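Local coordinates for probable chitinase (Chromobacterium violaceum, PDB 5JH8), which probably binds chitin and hydrolyses its glycosidic bonds, at residues Y161-L166 and D171-M176. Numbering follows the deposited sequence. Where two conformers were deposited one is given.
With HIS (histidine), chain F.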
loop_
_atom_site.group_PDB
_atom_site.type_symbol
_atom_site.label_atom_id
_atom_site.label_comp_id
_atom_site.label_asym_id
_atom_site.label_seq_id
_atom_site.Cartn_x
_atom_site.Cartn_y
_atom_site.Cartn_z
ATOM N N TYR A 161 3.872 -2.913 15.090
ATOM C CA TYR A 161 3.475 -1.611 14.561
ATOM C C TYR A 161 2.685 -0.835 15.616
ATOM O O TYR A 161 1.517 -1.136 15.894
ATOM C CB TYR A 161 2.674 -1.775 13.281
ATOM C CG TYR A 161 3.446 -2.525 12.223
ATOM C CD1 TYR A 161 4.315 -1.856 11.374
ATOM C CD2 TYR A 161 3.346 -3.896 12.106
ATOM C CE1 TYR A 161 5.040 -2.517 10.413
ATOM C CE2 TYR A 161 4.080 -4.588 11.166
ATOM C CZ TYR A 161 4.922 -3.901 10.306
ATOM O OH TYR A 161 5.639 -4.624 9.379
ATOM N N ASP A 162 3.342 0.146 16.229
ATOM C CA ASP A 162 2.739 1.015 17.243
ATOM C C ASP A 162 2.304 2.274 16.497
ATOM O O ASP A 162 3.104 3.179 16.250
ATOM C CB ASP A 162 3.794 1.322 18.295
ATOM C CG ASP A 162 3.309 2.248 19.397
ATOM O OD1 ASP A 162 2.264 2.929 19.250
ATOM O OD2 ASP A 162 3.997 2.280 20.440
ATOM N N LEU A 163 1.040 2.314 16.071
ATOM C CA LEU A 163 0.601 3.415 15.210
ATOM C C LEU A 163 0.753 4.760 15.901
ATOM O O LEU A 163 1.108 5.759 15.262
ATOM C CB LEU A 163 -0.848 3.236 14.765
ATOM C CG LEU A 163 -1.059 2.456 13.465
ATOM C CD1 LEU A 163 -0.593 1.033 13.550
ATOM C CD2 LEU A 163 -2.513 2.510 13.055
ATOM N N ARG A 164 0.437 4.827 17.191
ATOM C CA ARG A 164 0.590 6.091 17.904
ATOM C C ARG A 164 2.016 6.627 17.778
ATOM O O ARG A 164 2.228 7.802 17.445
ATOM C CB ARG A 164 0.186 5.926 19.367
ATOM C CG ARG A 164 -0.002 7.230 20.120
ATOM C CD ARG A 164 -0.538 7.007 21.543
ATOM N NE ARG A 164 -1.962 6.660 21.584
ATOM C CZ ARG A 164 -2.955 7.544 21.614
ATOM N NH1 ARG A 164 -2.702 8.850 21.628
ATOM N NH2 ARG A 164 -4.208 7.121 21.634
ATOM N N ALA A 165 3.012 5.770 18.016
ATOM C CA ALA A 165 4.405 6.209 17.951
ATOM C C ALA A 165 4.815 6.518 16.511
ATOM O O ALA A 165 5.467 7.536 16.232
ATOM C CB ALA A 165 5.333 5.153 18.555
ATOM N N LEU A 166 4.446 5.645 15.580
ATOM C CA LEU A 166 4.862 5.826 14.199
ATOM C C LEU A 166 4.243 7.089 13.619
ATOM O O LEU A 166 4.900 7.843 12.894
ATOM C CB LEU A 166 4.447 4.601 13.379
ATOM C CG LEU A 166 5.106 3.259 13.759
ATOM C CD1 LEU A 166 4.451 2.064 13.061
ATOM C CD2 LEU A 166 6.593 3.294 13.439
ATOM N N ASP A 171 5.328 11.846 8.471
ATOM C CA ASP A 171 4.379 12.753 7.843
ATOM C C ASP A 171 3.076 12.045 7.509
ATOM O O ASP A 171 1.989 12.639 7.644
ATOM C CB ASP A 171 4.985 13.387 6.595
ATOM C CG ASP A 171 6.161 14.227 6.924
ATOM O OD1 ASP A 171 5.937 15.403 7.249
ATOM O OD2 ASP A 171 7.288 13.696 6.932
ATOM N N TYR A 172 3.157 10.779 7.085
ATOM C CA TYR A 172 1.978 9.989 6.788
ATOM C C TYR A 172 2.231 8.543 7.168
ATOM O O TYR A 172 3.347 8.033 7.016
ATOM C CB TYR A 172 1.650 9.981 5.299
ATOM C CG TYR A 172 1.323 11.321 4.711
ATOM C CD1 TYR A 172 0.017 11.814 4.743
ATOM C CD2 TYR A 172 2.310 12.110 4.106
ATOM C CE1 TYR A 172 -0.305 13.031 4.189
ATOM C CE2 TYR A 172 2.002 13.322 3.559
ATOM C CZ TYR A 172 0.686 13.781 3.594
ATOM O OH TYR A 172 0.389 15.005 3.026
ATOM N N LEU A 173 1.172 7.876 7.626
ATOM C CA LEU A 173 1.105 6.419 7.614
ATOM C C LEU A 173 0.267 6.012 6.422
ATOM O O LEU A 173 -0.866 6.490 6.251
ATOM C CB LEU A 173 0.486 5.828 8.884
ATOM C CG LEU A 173 1.145 6.262 10.190
ATOM C CD1 LEU A 173 0.562 5.498 11.351
ATOM C CD2 LEU A 173 2.666 6.072 10.153
ATOM N N GLN A 174 0.830 5.127 5.595
ATOM C CA GLN A 174 0.121 4.550 4.454
ATOM C C GLN A 174 -0.503 3.264 4.991
ATOM O O GLN A 174 0.188 2.256 5.163
ATOM C CB GLN A 174 1.076 4.336 3.277
ATOM C CG GLN A 174 0.393 3.896 2.003
ATOM C CD GLN A 174 0.402 2.396 1.757
ATOM O OE1 GLN A 174 1.353 1.689 2.067
ATOM N NE2 GLN A 174 -0.662 1.924 1.129
ATOM N N ILE A 175 -1.796 3.313 5.295
ATOM C CA ILE A 175 -2.472 2.168 5.890
ATOM C C ILE A 175 -2.866 1.211 4.779
ATOM O O ILE A 175 -3.707 1.543 3.932
ATOM C CB ILE A 175 -3.694 2.603 6.704
ATOM C CG1 ILE A 175 -3.240 3.431 7.905
ATOM C CG2 ILE A 175 -4.500 1.360 7.131
ATOM C CD1 ILE A 175 -4.344 3.791 8.851
HETATM N N MSE A 176 -2.275 0.022 4.791
HETATM C CA MSE A 176 -2.450 -0.939 3.709
HETATM C C MSE A 176 -3.780 -1.667 3.896
HETATM O O MSE A 176 -3.821 -2.873 4.239
HETATM C CB MSE A 176 -1.279 -1.919 3.687
HETATM C CG MSE A 176 0.023 -1.219 3.402
HETATM SE SE MSE A 176 1.587 -2.355 3.637
HETATM C CE MSE A 176 0.930 -3.932 2.722
HETATM N N HIS F . 2.429 -6.173 -1.295
HETATM C CA HIS F . 3.554 -5.406 -1.820
HETATM C C HIS F . 4.691 -6.346 -2.196
HETATM O O HIS F . 4.795 -7.473 -1.695
HETATM C CB HIS F . 4.020 -4.366 -0.797
HETATM C CG HIS F . 3.055 -3.235 -0.600
HETATM N ND1 HIS F . 3.418 -2.043 -0.012
HETATM C CD2 HIS F . 1.737 -3.123 -0.893
HETATM C CE1 HIS F . 2.374 -1.236 0.025
HETATM N NE2 HIS F . 1.334 -1.875 -0.482
HETATM O OXT HIS F . 5.529 -5.990 -3.025
#
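With CG of Leu173 opposite its own carbonyl carbon (chi1 -55°) and CD1 extended, anti to CA, the isobutyl group of this strand residue reaches toward the helix and forks between Leu163 and Leu166. Leu173 CD1 lies 4.0 Å from Leu163 CG, the two side chains running at a slant to each other, and the same methyl touches the backbone oxygen of Leu163. The other methyl, Leu173 CD2, comes to 3.9 Å from Leu166 C and also meets Leu166 CB at 4.0 Å. One leucine thus spans a helical turn, meeting backbone as well as side-chain atoms. No hydrogen bond joins 161-166 to 171-176; the contact is apolar, and all three leucines are buried.

The helix start is fixed separately: Asp162 is the N-cap, and Ala165 N donates to Asp162 OD1 at 3.2 Å, a nearly straight bond (165°) that arrives from above the carboxylate plane, 71° out of it. Around the leucines, Tyr202 and Ala203 of helix 193-206 pack on Leu163, while Phe123 and Ile127 of helix 120-135 pack on Leu166.

Further along the strand, Gln174 OE1 stands 3.7 Å from CE1 of the bound histidine, and its amide is held by Ser144, Ser295 and Tyr178. Met176, a selenomethionine, also lines this pocket. This is the helix-on-strand packing of a TIM barrel: dispersion and burial of leucine surface join helix 163-169 to strand 172-176, whose Gln174 lines the pocket holding the bound histidine.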